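Local coordinates for protein myosin-I heavy chain (PDB 5EJQ) that moves along actin as an ATP-driven motor and takes part in the early steps of phagocytosis and adhesion, this piece being its MyTH4-FERM MF1 tail region, at residues 338-343 against 383-388; 202-207 against 285-290; 419-424 against 474-479; 404-409 against 426-431. The protein carries 3 engineered substitutions. All coordinates share one frame; numbering follows the deposited sequence.

Contact 1: residues 338-343 against 383-388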
loop_
_atom_site.group_PDB
_atom_site.type_symbol
_atom_site.label_atom_id
_atom_site.label_comp_id
_atom_site.label_asym_id
_atom_site.label_seq_id
_atom_site.Cartn_x
_atom_site.Cartn_y
_atom_site.Cartn_z
ATOM N N GLY A 338 -8.127 -8.620 -30.033
ATOM C CA GLY A 338 -7.800 -9.989 -29.635
ATOM C C GLY A 338 -7.220 -10.865 -30.736
ATOM O O GLY A 338 -6.311 -11.658 -30.479
ATOM N N SER A 339 -7.707 -10.709 -31.980
ATOM C CA SER A 339 -7.215 -11.499 -33.133
ATOM C C SER A 339 -5.822 -11.055 -33.544
ATOM O O SER A 339 -5.001 -11.888 -33.950
ATOM C CB SER A 339 -8.194 -11.420 -34.301
ATOM O OG SER A 339 -8.399 -10.081 -34.715
ATOM N N LEU A 340 -5.536 -9.739 -33.417
ATOM C CA LEU A 340 -4.192 -9.206 -33.669
ATOM C C LEU A 340 -3.211 -9.685 -32.599
ATOM O O LEU A 340 -2.052 -9.953 -32.917
ATOM C CB LEU A 340 -4.193 -7.671 -33.720
ATOM C CG LEU A 340 -4.696 -7.076 -35.035
ATOM C CD1 LEU A 340 -4.987 -5.600 -34.873
ATOM C CD2 LEU A 340 -3.721 -7.375 -36.202
ATOM N N LYS A 341 -3.679 -9.784 -31.333
ATOM C CA LYS A 341 -2.852 -10.273 -30.228
ATOM C C LYS A 341 -2.492 -11.738 -30.465
ATOM O O LYS A 341 -1.323 -12.118 -30.294
ATOM C CB LYS A 341 -3.545 -10.095 -28.864
ATOM C CG LYS A 341 -2.620 -10.508 -27.705
ATOM C CD LYS A 341 -3.114 -10.029 -26.383
ATOM C CE LYS A 341 -2.274 -8.895 -25.850
ATOM N NZ LYS A 341 -2.533 -8.630 -24.403
ATOM N N LEU A 342 -3.487 -12.548 -30.885
ATOM C CA LEU A 342 -3.243 -13.960 -31.222
ATOM C C LEU A 342 -2.252 -14.053 -32.395
ATOM O O LEU A 342 -1.293 -14.823 -32.311
ATOM C CB LEU A 342 -4.563 -14.699 -31.515
ATOM C CG LEU A 342 -4.494 -16.192 -31.894
ATOM C CD1 LEU A 342 -3.806 -17.056 -30.796
ATOM C CD2 LEU A 342 -5.872 -16.717 -32.145
ATOM N N GLN A 343 -2.433 -13.207 -33.449
ATOM C CA GLN A 343 -1.500 -13.156 -34.578
ATOM C C GLN A 343 -0.095 -12.804 -34.081
ATOM O O GLN A 343 0.868 -13.441 -34.503
ATOM C CB GLN A 343 -1.959 -12.161 -35.678
ATOM C CG GLN A 343 -0.990 -12.074 -36.883
ATOM C CD GLN A 343 -0.979 -13.307 -37.764
ATOM O OE1 GLN A 343 -1.938 -14.069 -37.821
ATOM N NE2 GLN A 343 0.107 -13.522 -38.492
ATOM N N LYS A 383 -7.949 -15.115 -39.351
ATOM C CA LYS A 383 -7.448 -15.573 -40.682
ATOM C C LYS A 383 -7.038 -14.403 -41.578
ATOM O O LYS A 383 -6.028 -14.506 -42.267
ATOM C CB LYS A 383 -8.501 -16.407 -41.412
ATOM C CG LYS A 383 -8.799 -17.757 -40.763
ATOM C CD LYS A 383 -10.050 -18.377 -41.380
ATOM C CE LYS A 383 -10.150 -19.858 -41.124
ATOM N NZ LYS A 383 -9.249 -20.624 -42.016
ATOM N N SER A 384 -7.780 -13.267 -41.516
ATOM C CA SER A 384 -7.503 -12.052 -42.284
ATOM C C SER A 384 -6.140 -11.427 -41.939
ATOM O O SER A 384 -5.656 -10.597 -42.703
ATOM C CB SER A 384 -8.635 -11.035 -42.127
ATOM O OG SER A 384 -8.553 -10.274 -40.929
ATOM N N HIS A 385 -5.514 -11.841 -40.798
ATOM C CA HIS A 385 -4.202 -11.350 -40.376
ATOM C C HIS A 385 -3.039 -12.188 -40.942
ATOM O O HIS A 385 -1.882 -11.870 -40.692
ATOM C CB HIS A 385 -4.105 -11.197 -38.842
ATOM C CG HIS A 385 -5.179 -10.341 -38.234
ATOM N ND1 HIS A 385 -5.576 -9.145 -38.818
ATOM C CD2 HIS A 385 -5.888 -10.530 -37.097
ATOM C CE1 HIS A 385 -6.542 -8.673 -38.049
ATOM N NE2 HIS A 385 -6.763 -9.469 -36.995
ATOM N N LYS A 386 -3.342 -13.231 -41.732
ATOM C CA LYS A 386 -2.325 -14.089 -42.355
ATOM C C LYS A 386 -1.227 -13.292 -43.082
ATOM O O LYS A 386 -1.520 -12.412 -43.897
ATOM C CB LYS A 386 -2.987 -15.064 -43.332
ATOM C CG LYS A 386 -2.026 -16.148 -43.800
ATOM C CD LYS A 386 -2.633 -17.034 -44.824
ATOM C CE LYS A 386 -1.538 -17.812 -45.500
ATOM N NZ LYS A 386 -2.094 -18.609 -46.595
ATOM N N GLY A 387 0.023 -13.595 -42.760
ATOM C CA GLY A 387 1.163 -12.933 -43.381
ATOM C C GLY A 387 1.687 -11.739 -42.618
ATOM O O GLY A 387 2.707 -11.155 -43.006
ATOM N N LEU A 388 0.993 -11.344 -41.536
ATOM C CA LEU A 388 1.478 -10.238 -40.710
ATOM C C LEU A 388 2.565 -10.763 -39.806
ATOM O O LEU A 388 2.370 -11.799 -39.159
ATOM C CB LEU A 388 0.366 -9.645 -39.831
ATOM C CG LEU A 388 -0.614 -8.654 -40.449
ATOM C CD1 LEU A 388 -1.560 -8.106 -39.359
ATOM C CD2 LEU A 388 0.114 -7.476 -41.109
#

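Contact 2: residues 202-207 against 285-290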
loop_
_atom_site.group_PDB
_atom_site.type_symbol
_atom_site.label_atom_id
_atom_site.label_comp_id
_atom_site.label_asym_id
_atom_site.label_seq_id
_atom_site.Cartn_x
_atom_site.Cartn_y
_atom_site.Cartn_z
ATOM N N VAL A 202 7.430 -8.674 -0.153
ATOM C CA VAL A 202 6.136 -8.497 -0.825
ATOM C C VAL A 202 6.305 -8.842 -2.314
ATOM O O VAL A 202 7.355 -8.577 -2.905
ATOM C CB VAL A 202 5.454 -7.119 -0.626
ATOM C CG1 VAL A 202 4.948 -6.946 0.799
ATOM C CG2 VAL A 202 6.368 -5.956 -1.041
ATOM N N ARG A 203 5.268 -9.426 -2.907
ATOM C CA ARG A 203 5.246 -9.811 -4.312
ATOM C C ARG A 203 4.314 -8.842 -5.049
ATOM O O ARG A 203 3.159 -8.669 -4.641
ATOM C CB ARG A 203 4.734 -11.256 -4.426
ATOM C CG ARG A 203 5.128 -11.984 -5.707
ATOM C CD ARG A 203 4.586 -13.409 -5.734
ATOM N NE ARG A 203 5.239 -14.283 -4.753
ATOM C CZ ARG A 203 4.658 -14.754 -3.652
ATOM N NH1 ARG A 203 3.394 -14.453 -3.376
ATOM N NH2 ARG A 203 5.335 -15.536 -2.820
ATOM N N ILE A 204 4.825 -8.190 -6.110
ATOM C CA ILE A 204 4.035 -7.247 -6.910
ATOM C C ILE A 204 3.844 -7.835 -8.289
ATOM O O ILE A 204 4.816 -8.260 -8.925
ATOM C CB ILE A 204 4.675 -5.836 -7.014
ATOM C CG1 ILE A 204 5.399 -5.401 -5.699
ATOM C CG2 ILE A 204 3.627 -4.792 -7.493
ATOM C CD1 ILE A 204 4.531 -5.014 -4.519
ATOM N N THR A 205 2.599 -7.844 -8.759
ATOM C CA THR A 205 2.271 -8.330 -10.101
ATOM C C THR A 205 2.272 -7.144 -11.063
ATOM O O THR A 205 1.649 -6.123 -10.770
ATOM C CB THR A 205 0.910 -9.072 -10.084
ATOM O OG1 THR A 205 0.992 -10.101 -9.106
ATOM C CG2 THR A 205 0.539 -9.697 -11.452
ATOM N N ALA A 206 2.979 -7.280 -12.203
ATOM C CA ALA A 206 2.998 -6.243 -13.238
ATOM C C ALA A 206 1.771 -6.476 -14.148
ATOM O O ALA A 206 1.108 -7.512 -14.019
ATOM C CB ALA A 206 4.292 -6.321 -14.040
ATOM N N THR A 207 1.456 -5.520 -15.054
ATOM C CA THR A 207 0.283 -5.645 -15.946
ATOM C C THR A 207 0.447 -6.802 -16.966
ATOM O O THR A 207 -0.554 -7.351 -17.414
ATOM C CB THR A 207 -0.015 -4.340 -16.656
ATOM O OG1 THR A 207 1.147 -3.997 -17.387
ATOM C CG2 THR A 207 -0.399 -3.216 -15.708
ATOM N N PHE A 285 -5.174 -12.583 -2.852
ATOM C CA PHE A 285 -4.668 -11.235 -2.658
ATOM C C PHE A 285 -3.452 -11.021 -3.530
ATOM O O PHE A 285 -2.613 -11.913 -3.633
ATOM C CB PHE A 285 -4.319 -10.945 -1.173
ATOM C CG PHE A 285 -3.502 -9.682 -0.991
ATOM C CD1 PHE A 285 -4.092 -8.429 -1.106
ATOM C CD2 PHE A 285 -2.127 -9.746 -0.792
ATOM C CE1 PHE A 285 -3.325 -7.264 -0.988
ATOM C CE2 PHE A 285 -1.359 -8.581 -0.692
ATOM C CZ PHE A 285 -1.966 -7.349 -0.779
ATOM N N LYS A 286 -3.316 -9.810 -4.076
ATOM C CA LYS A 286 -2.181 -9.395 -4.903
ATOM C C LYS A 286 -1.954 -7.904 -4.737
ATOM O O LYS A 286 -2.912 -7.152 -4.626
ATOM C CB LYS A 286 -2.534 -9.533 -6.408
ATOM C CG LYS A 286 -2.527 -10.885 -7.047
ATOM C CD LYS A 286 -2.792 -10.642 -8.526
ATOM C CE LYS A 286 -3.221 -11.859 -9.286
ATOM N NZ LYS A 286 -3.160 -11.612 -10.749
ATOM N N PHE A 287 -0.704 -7.472 -4.833
ATOM C CA PHE A 287 -0.332 -6.079 -5.042
ATOM C C PHE A 287 -0.149 -6.068 -6.557
ATOM O O PHE A 287 0.393 -7.040 -7.109
ATOM C CB PHE A 287 1.009 -5.718 -4.385
ATOM C CG PHE A 287 0.931 -5.440 -2.902
ATOM C CD1 PHE A 287 0.206 -4.354 -2.416
ATOM C CD2 PHE A 287 1.585 -6.264 -1.987
ATOM C CE1 PHE A 287 0.178 -4.068 -1.038
ATOM C CE2 PHE A 287 1.532 -5.989 -0.600
ATOM C CZ PHE A 287 0.823 -4.904 -0.142
ATOM N N VAL A 288 -0.635 -5.010 -7.241
ATOM C CA VAL A 288 -0.510 -4.884 -8.694
ATOM C C VAL A 288 0.111 -3.520 -9.012
ATOM O O VAL A 288 -0.268 -2.522 -8.420
ATOM C CB VAL A 288 -1.851 -5.147 -9.451
ATOM C CG1 VAL A 288 -1.647 -5.155 -10.963
ATOM C CG2 VAL A 288 -2.490 -6.467 -9.019
ATOM N N PHE A 289 1.077 -3.482 -9.915
ATOM C CA PHE A 289 1.735 -2.223 -10.282
ATOM C C PHE A 289 1.120 -1.814 -11.610
ATOM O O PHE A 289 1.318 -2.501 -12.601
ATOM C CB PHE A 289 3.254 -2.428 -10.372
ATOM C CG PHE A 289 4.083 -1.213 -10.708
ATOM C CD1 PHE A 289 4.009 -0.065 -9.932
ATOM C CD2 PHE A 289 5.018 -1.256 -11.739
ATOM C CE1 PHE A 289 4.835 1.028 -10.195
ATOM C CE2 PHE A 289 5.835 -0.157 -12.010
ATOM C CZ PHE A 289 5.747 0.973 -11.227
ATOM N N LYS A 290 0.309 -0.738 -11.608
ATOM C CA LYS A 290 -0.441 -0.279 -12.786
ATOM C C LYS A 290 -0.330 1.219 -12.998
ATOM O O LYS A 290 -0.036 1.949 -12.058
ATOM C CB LYS A 290 -1.939 -0.611 -12.616
ATOM C CG LYS A 290 -2.292 -2.083 -12.661
ATOM C CD LYS A 290 -3.789 -2.295 -12.463
ATOM C CE LYS A 290 -4.453 -2.789 -13.717
ATOM N NZ LYS A 290 -5.930 -2.714 -13.614
HETATM O O HOH W 1 1.433 -10.001 -6.424
HETATM O O HOH W 2 -0.101 -12.655 -10.080
HETATM O O HOH W 3 2.920 -3.149 -14.643
#

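Contact 3: residues 419-424 against 474-479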
loop_
_atom_site.group_PDB
_atom_site.type_symbol
_atom_site.label_atom_id
_atom_site.label_comp_id
_atom_site.label_asym_id
_atom_site.label_seq_id
_atom_site.Cartn_x
_atom_site.Cartn_y
_atom_site.Cartn_z
ATOM N N GLU A 419 -33.213 10.773 -11.030
ATOM C CA GLU A 419 -34.413 10.495 -11.814
ATOM C C GLU A 419 -34.591 11.520 -12.942
ATOM O O GLU A 419 -35.545 11.401 -13.706
ATOM C CB GLU A 419 -35.650 10.470 -10.905
ATOM C CG GLU A 419 -35.659 9.319 -9.913
ATOM C CD GLU A 419 -36.783 9.420 -8.905
ATOM O OE1 GLU A 419 -36.649 10.213 -7.944
ATOM O OE2 GLU A 419 -37.818 8.738 -9.100
ATOM N N SER A 420 -33.673 12.520 -13.048
ATOM C CA SER A 420 -33.724 13.554 -14.081
ATOM C C SER A 420 -32.463 13.683 -14.950
ATOM O O SER A 420 -32.601 14.013 -16.120
ATOM C CB SER A 420 -34.079 14.908 -13.482
ATOM O OG SER A 420 -33.093 15.316 -12.553
ATOM N N LEU A 421 -31.253 13.433 -14.408
ATOM C CA LEU A 421 -30.013 13.579 -15.172
ATOM C C LEU A 421 -29.961 12.682 -16.441
ATOM O O LEU A 421 -30.387 11.524 -16.396
ATOM C CB LEU A 421 -28.757 13.411 -14.284
ATOM C CG LEU A 421 -28.452 14.582 -13.315
ATOM C CD1 LEU A 421 -27.270 14.272 -12.443
ATOM C CD2 LEU A 421 -28.218 15.911 -14.056
ATOM N N PRO A 422 -29.474 13.232 -17.590
ATOM C CA PRO A 422 -29.487 12.462 -18.862
ATOM C C PRO A 422 -28.354 11.440 -19.074
ATOM O O PRO A 422 -27.794 11.356 -20.185
ATOM C CB PRO A 422 -29.440 13.569 -19.927
ATOM C CG PRO A 422 -28.664 14.650 -19.285
ATOM C CD PRO A 422 -28.979 14.607 -17.807
ATOM N N TYR A 423 -28.009 10.671 -18.022
ATOM C CA TYR A 423 -26.948 9.674 -18.093
ATOM C C TYR A 423 -27.477 8.297 -17.735
ATOM O O TYR A 423 -28.374 8.196 -16.894
ATOM C CB TYR A 423 -25.753 10.043 -17.163
ATOM C CG TYR A 423 -25.359 11.495 -17.267
ATOM C CD1 TYR A 423 -24.919 12.032 -18.473
ATOM C CD2 TYR A 423 -25.522 12.357 -16.190
ATOM C CE1 TYR A 423 -24.656 13.392 -18.606
ATOM C CE2 TYR A 423 -25.226 13.715 -16.301
ATOM C CZ TYR A 423 -24.821 14.231 -17.521
ATOM O OH TYR A 423 -24.526 15.563 -17.637
ATOM N N PRO A 424 -26.907 7.208 -18.301
ATOM C CA PRO A 424 -27.333 5.869 -17.868
ATOM C C PRO A 424 -26.994 5.719 -16.382
ATOM O O PRO A 424 -26.052 6.369 -15.899
ATOM C CB PRO A 424 -26.505 4.929 -18.753
ATOM C CG PRO A 424 -25.289 5.726 -19.120
ATOM C CD PRO A 424 -25.798 7.130 -19.270
ATOM N N ASN A 474 -24.002 22.673 -16.710
ATOM C CA ASN A 474 -25.265 23.351 -16.425
ATOM C C ASN A 474 -25.380 23.738 -14.938
ATOM O O ASN A 474 -26.462 24.118 -14.486
ATOM C CB ASN A 474 -26.455 22.480 -16.889
ATOM C CG ASN A 474 -26.524 21.107 -16.260
ATOM O OD1 ASN A 474 -25.671 20.713 -15.463
ATOM N ND2 ASN A 474 -27.542 20.342 -16.608
ATOM N N LYS A 475 -24.255 23.629 -14.180
ATOM C CA LYS A 475 -24.100 23.957 -12.751
ATOM C C LYS A 475 -24.845 22.993 -11.809
ATOM O O LYS A 475 -24.720 23.130 -10.587
ATOM C CB LYS A 475 -24.454 25.426 -12.439
ATOM C CG LYS A 475 -23.504 26.463 -13.022
ATOM C CD LYS A 475 -24.000 27.870 -12.673
ATOM C CE LYS A 475 -23.237 28.990 -13.347
ATOM N NZ LYS A 475 -23.880 30.313 -13.095
ATOM N N SER A 476 -25.586 22.000 -12.354
ATOM C CA SER A 476 -26.264 21.017 -11.512
ATOM C C SER A 476 -25.239 20.003 -10.944
ATOM O O SER A 476 -24.062 20.033 -11.311
ATOM C CB SER A 476 -27.390 20.333 -12.273
ATOM O OG SER A 476 -26.885 19.609 -13.380
ATOM N N THR A 477 -25.668 19.155 -10.016
ATOM C CA THR A 477 -24.760 18.209 -9.375
ATOM C C THR A 477 -25.077 16.790 -9.754
ATOM O O THR A 477 -26.231 16.388 -9.676
ATOM C CB THR A 477 -24.781 18.406 -7.824
ATOM O OG1 THR A 477 -24.283 19.701 -7.503
ATOM C CG2 THR A 477 -23.950 17.372 -7.069
ATOM N N LEU A 478 -24.044 16.017 -10.122
ATOM C CA LEU A 478 -24.167 14.585 -10.325
ATOM C C LEU A 478 -23.529 13.904 -9.079
ATOM O O LEU A 478 -22.348 14.119 -8.791
ATOM C CB LEU A 478 -23.511 14.113 -11.647
ATOM C CG LEU A 478 -23.193 12.609 -11.750
ATOM C CD1 LEU A 478 -24.435 11.798 -12.086
ATOM C CD2 LEU A 478 -22.106 12.337 -12.790
ATOM N N GLN A 479 -24.311 13.116 -8.337
ATOM C CA GLN A 479 -23.785 12.405 -7.170
ATOM C C GLN A 479 -23.385 11.030 -7.650
ATOM O O GLN A 479 -24.249 10.186 -7.895
ATOM C CB GLN A 479 -24.806 12.347 -6.010
ATOM C CG GLN A 479 -24.308 11.571 -4.781
ATOM C CD GLN A 479 -25.031 11.948 -3.506
ATOM O OE1 GLN A 479 -24.454 12.552 -2.593
ATOM N NE2 GLN A 479 -26.310 11.589 -3.405
#

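Contact 4: residues 404-409 against 426-431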
loop_
_atom_site.group_PDB
_atom_site.type_symbol
_atom_site.label_atom_id
_atom_site.label_comp_id
_atom_site.label_asym_id
_atom_site.label_seq_id
_atom_site.Cartn_x
_atom_site.Cartn_y
_atom_site.Cartn_z
ATOM N N HIS A 404 -9.107 3.808 -29.121
ATOM C CA HIS A 404 -10.303 3.619 -28.291
ATOM C C HIS A 404 -10.597 4.886 -27.446
ATOM O O HIS A 404 -9.645 5.490 -26.992
ATOM C CB HIS A 404 -10.152 2.404 -27.361
ATOM C CG HIS A 404 -11.455 1.975 -26.797
ATOM N ND1 HIS A 404 -11.953 2.532 -25.630
ATOM C CD2 HIS A 404 -12.383 1.141 -27.316
ATOM C CE1 HIS A 404 -13.142 1.984 -25.449
ATOM N NE2 HIS A 404 -13.441 1.134 -26.438
ATOM N N PRO A 405 -11.878 5.304 -27.222
ATOM C CA PRO A 405 -12.132 6.501 -26.391
ATOM C C PRO A 405 -11.567 6.420 -24.964
ATOM O O PRO A 405 -11.359 7.457 -24.355
ATOM C CB PRO A 405 -13.670 6.560 -26.331
ATOM C CG PRO A 405 -14.140 5.820 -27.503
ATOM C CD PRO A 405 -13.151 4.740 -27.732
ATOM N N LEU A 406 -11.338 5.202 -24.428
ATOM C CA LEU A 406 -10.884 5.026 -23.040
ATOM C C LEU A 406 -9.368 5.011 -22.875
ATOM O O LEU A 406 -8.879 4.940 -21.751
ATOM C CB LEU A 406 -11.529 3.778 -22.404
ATOM C CG LEU A 406 -13.042 3.847 -22.155
ATOM C CD1 LEU A 406 -13.515 2.644 -21.389
ATOM C CD2 LEU A 406 -13.449 5.116 -21.422
ATOM N N ALA A 407 -8.632 5.068 -23.995
ATOM C CA ALA A 407 -7.178 5.085 -23.997
ATOM C C ALA A 407 -6.721 6.398 -23.354
ATOM O O ALA A 407 -7.372 7.430 -23.536
ATOM C CB ALA A 407 -6.663 5.014 -25.432
ATOM N N ASN A 408 -5.639 6.340 -22.572
ATOM C CA ASN A 408 -5.027 7.471 -21.861
ATOM C C ASN A 408 -5.996 8.200 -20.907
ATOM O O ASN A 408 -5.912 9.406 -20.720
ATOM C CB ASN A 408 -4.331 8.437 -22.840
ATOM C CG ASN A 408 -3.258 7.746 -23.657
ATOM O OD1 ASN A 408 -3.270 7.784 -24.887
ATOM N ND2 ASN A 408 -2.331 7.053 -23.003
ATOM N N CYS A 409 -6.891 7.431 -20.292
ATOM C CA CYS A 409 -7.882 7.888 -19.303
ATOM C C CYS A 409 -7.694 7.057 -18.048
ATOM O O CYS A 409 -7.417 5.862 -18.149
ATOM C CB CYS A 409 -9.310 7.710 -19.835
ATOM S SG CYS A 409 -9.764 8.814 -21.204
ATOM N N ASN A 426 -25.685 3.339 -14.888
ATOM C CA ASN A 426 -24.381 2.702 -14.809
ATOM C C ASN A 426 -23.479 3.398 -15.807
ATOM O O ASN A 426 -23.754 3.386 -16.999
ATOM C CB ASN A 426 -24.470 1.208 -15.132
ATOM C CG ASN A 426 -25.301 0.442 -14.154
ATOM O OD1 ASN A 426 -25.134 0.554 -12.940
ATOM N ND2 ASN A 426 -26.240 -0.326 -14.671
ATOM N N PHE A 427 -22.437 4.058 -15.315
ATOM C CA PHE A 427 -21.538 4.780 -16.199
ATOM C C PHE A 427 -20.099 4.661 -15.742
ATOM O O PHE A 427 -19.823 4.118 -14.674
ATOM C CB PHE A 427 -21.991 6.252 -16.376
ATOM C CG PHE A 427 -21.957 7.072 -15.103
ATOM C CD1 PHE A 427 -23.007 7.015 -14.190
ATOM C CD2 PHE A 427 -20.874 7.907 -14.823
ATOM C CE1 PHE A 427 -22.960 7.743 -13.006
ATOM C CE2 PHE A 427 -20.833 8.643 -13.642
ATOM C CZ PHE A 427 -21.878 8.555 -12.738
ATOM N N VAL A 428 -19.185 5.180 -16.568
ATOM C CA VAL A 428 -17.759 5.200 -16.310
ATOM C C VAL A 428 -17.327 6.664 -16.294
ATOM O O VAL A 428 -17.737 7.447 -17.153
ATOM C CB VAL A 428 -17.017 4.386 -17.415
ATOM C CG1 VAL A 428 -15.512 4.691 -17.463
ATOM C CG2 VAL A 428 -17.271 2.887 -17.272
ATOM N N LEU A 429 -16.484 7.029 -15.327
ATOM C CA LEU A 429 -15.846 8.332 -15.340
ATOM C C LEU A 429 -14.448 8.087 -15.905
ATOM O O LEU A 429 -13.695 7.276 -15.354
ATOM C CB LEU A 429 -15.822 9.008 -13.962
ATOM C CG LEU A 429 -17.173 9.537 -13.476
ATOM C CD1 LEU A 429 -17.035 10.190 -12.130
ATOM C CD2 LEU A 429 -17.782 10.545 -14.475
ATOM N N ALA A 430 -14.154 8.677 -17.080
ATOM C CA ALA A 430 -12.838 8.527 -17.716
ATOM C C ALA A 430 -12.136 9.876 -17.599
ATOM O O ALA A 430 -12.465 10.824 -18.317
ATOM C CB ALA A 430 -12.991 8.110 -19.168
ATOM N N LEU A 431 -11.225 9.972 -16.622
ATOM C CA LEU A 431 -10.505 11.188 -16.281
ATOM C C LEU A 431 -9.187 11.295 -17.044
ATOM O O LEU A 431 -8.356 10.391 -17.019
ATOM C CB LEU A 431 -10.259 11.268 -14.753
ATOM C CG LEU A 431 -11.505 11.515 -13.850
ATOM C CD1 LEU A 431 -12.166 10.206 -13.445
ATOM C CD2 LEU A 431 -11.106 12.236 -12.564
#

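Contact 1: residues 338-343 against 383-388
Ser339 OG is gripped twice: it accepts a hydrogen bond from His385 NE2 at 2.9 Å, and it is hydrogen-bonded to Ile335 O, one helical turn earlier. OG lies just 4° out of the imidazole plane, so the serine meets the ring at its N-H edge. Leu340 covers one face of that ring. Leu340 CD2 stands 3.6 Å from the centroid of the His385 ring, almost on the ring normal, in a CH-pi contact, while Ser384 OG sits toward the rim of the opposite face. Leu340 CD2 also touches Leu388 CD1 at 3.9 Å. The site belongs to the helical central lobe of the FERM domain, where helix 331-346 receives the loop between helices 375-383 and 390-402. This loop makes a type I turn from Lys383 to Lys386 that runs into a type II turn from His385 to Leu388; Gly387 takes its positive phi, at which a CB would press on the preceding carbonyl. Gln343 leaves its helix with CG opposite the backbone N and then bends at chi2 (71°), which carries Gln343 NE2 to within 2.9 Å of Leu388 O. The N-H points at a lone pair of Leu388 O, in the carbonyl plane, and NE2 is also hydrogen-bonded to Asp348 OD1. With an alanine here, Leu388 O would probably lose its amide donor, and a gap would open beside the His385 carbonyl, against which Gln343 CD rests.

Contact 2: residues 202-207 against 285-290
The Phe287 ring turns an edge to the neighbouring strand, with Arg203 O near its plane, while Phe285 CZ from its own strand lies over the centre of one face. Val202 CG1 reaches Phe287 CE2 obliquely at 3.8 Å, and Ile204 CD1 rests 3.6 Å from Phe287 CB. Phe287 CG lies beside its backbone N (chi1 -80°), which swings the ring back alongside Val202. Farther on, Ile204 CG2 packs on Phe289 CB at 3.7 Å. These are the parallel first and last strands of the ubiquitin-like FERM lobe, paired around Thr205: Thr205 N donates to Phe287 O at 2.9 Å, nearly straight (174°), and Thr205 O accepts from Phe289 N at 2.8 Å. Were Phe287 replaced by alanine, a gap would probably open beside Val202 and Ile204, and Leu267 of helix 263-277 would lose the ring that touches it. One water donates to Arg203 O and Phe287 O and accepts from Thr205 OG1; another links Thr207 N with Phe289 O. Division of labour follows: apolar side chains pack on the face where Phe287 meets helix 263-277, while ordered waters add polar links beside the two direct strand bonds.

Contact 3: residues 419-424 against 474-479
The torsions of Leu421 and Leu478 bring their CD1 methyls together. In Leu421 CG stands beside the backbone N (chi1 -73°) and the chain runs on extended, pushing its methyls across to the strand. In Leu478 CG lies opposite the backbone N (chi1 161°) and the chain bends at chi2, which turns CD1 back toward the loop. The two CD1 atoms, of Leu421 and Leu478, end 3.8 Å apart. Leu421 CD1 also lies against the strand itself, 3.6 Å from Thr477 O, and the other branch, Leu421 CD2, reaches Ser476 OG at 4.0 Å. Tyr423 adds a looser touch, Tyr423 CD2 standing 4.3 Å from Leu478 CD1 in an oblique approach, while its hydroxyl turns elsewhere, to Glu448.

The loop 419-424 joins the first two strands of the C-terminal FERM lobe, which has the pleckstrin-homology-like fold, and it covers one end of the hairpin made by strands 468-471 and 477-480. Leu472, in the turn of that hairpin, touches Leu421, Tyr423 and Leu478 and so completes a small apolar cluster. The turn is tied by Asn474: Asn474 OD1 accepts from Ser476 OG at 2.7 Å, from above the carbonyl plane, and weakly from the Ser476 amide, as in an Asx turn. Asparagine suits the place by supplying a short acceptor that reaches two residues on, and serine by supplying the hydroxyl. Across the contact itself, methyls of branched side chains rest on the strand's backbone and on Leu478, held by shape and apolar contact rather than by directed bonds.

Contact 4: residues 404-409 against 426-431
The connection by which the chain leaves the helical central FERM lobe and enters the first strand of the C-terminal, pleckstrin-homology-like lobe sets Leu406 and Cys409 against the second strand of that lobe. Ala430 is where they converge. Leu406 CD2 comes to 3.8 Å from Ala430 CB, and Cys409 CB reaches Ala430 CB at an equal 3.8 Å, with the sulfur, SG, close behind. Leu406 carries CG beside its backbone N (chi1 -68°) and extends beyond it, so the far end of a side chain whose root does not face the strand still arrives there; Leu406 CD2 also makes a looser approach to Val428 CG1, at 4.5 Å. The short methyl of alanine leaves space for both side chains to approach it.

Val428 and Ala430 turn the same face of strand 426-432 to the linker, while Leu429 and Leu431 face the other way, onto helix 485-506. The linker is shaped by two successive turns. The first, of type I from His404 to Ala407, is braced by His404 ND1, which accepts from Leu406 N at 3.0 Å. The second, of type II, runs from Leu406 to Cys409 and places Asn408 at a left-handed backbone conformation that asparagine tolerates well. At its end Cys409 CA makes a C-H...O contact with Leu431 O at 3.4 Å, next to the point where Ser410 begins regular pairing with Leu431. Buried, and largely apolar in the side chains that meet, the fit probably helps hold the linker against the C-terminal lobe, and leaves directional bonding to the turns and to the sheet that follows.

From the N terminus, the chain first closes contact 2, a loop of 77 residues that brings the last strand of the ubiquitin-like lobe beside its first. It then enters the helical central lobe, where contact 1 closes a mostly helical, strand-free loop of 39 residues. Contacts 4 and 3 follow and cross: 404-409, 419-424, 426-431 and 474-479 alternate along the chain, so the exit from the central lobe, the first sheet and the later hairpin of the C-terminal lobe are interlocked. These two also touch, Leu478 CD2 meeting Phe427 CZ at 3.8 Å, whereas contacts 1 and 2 touch neither each other, their nearest atoms being about 7 Å apart, nor contacts 3 and 4.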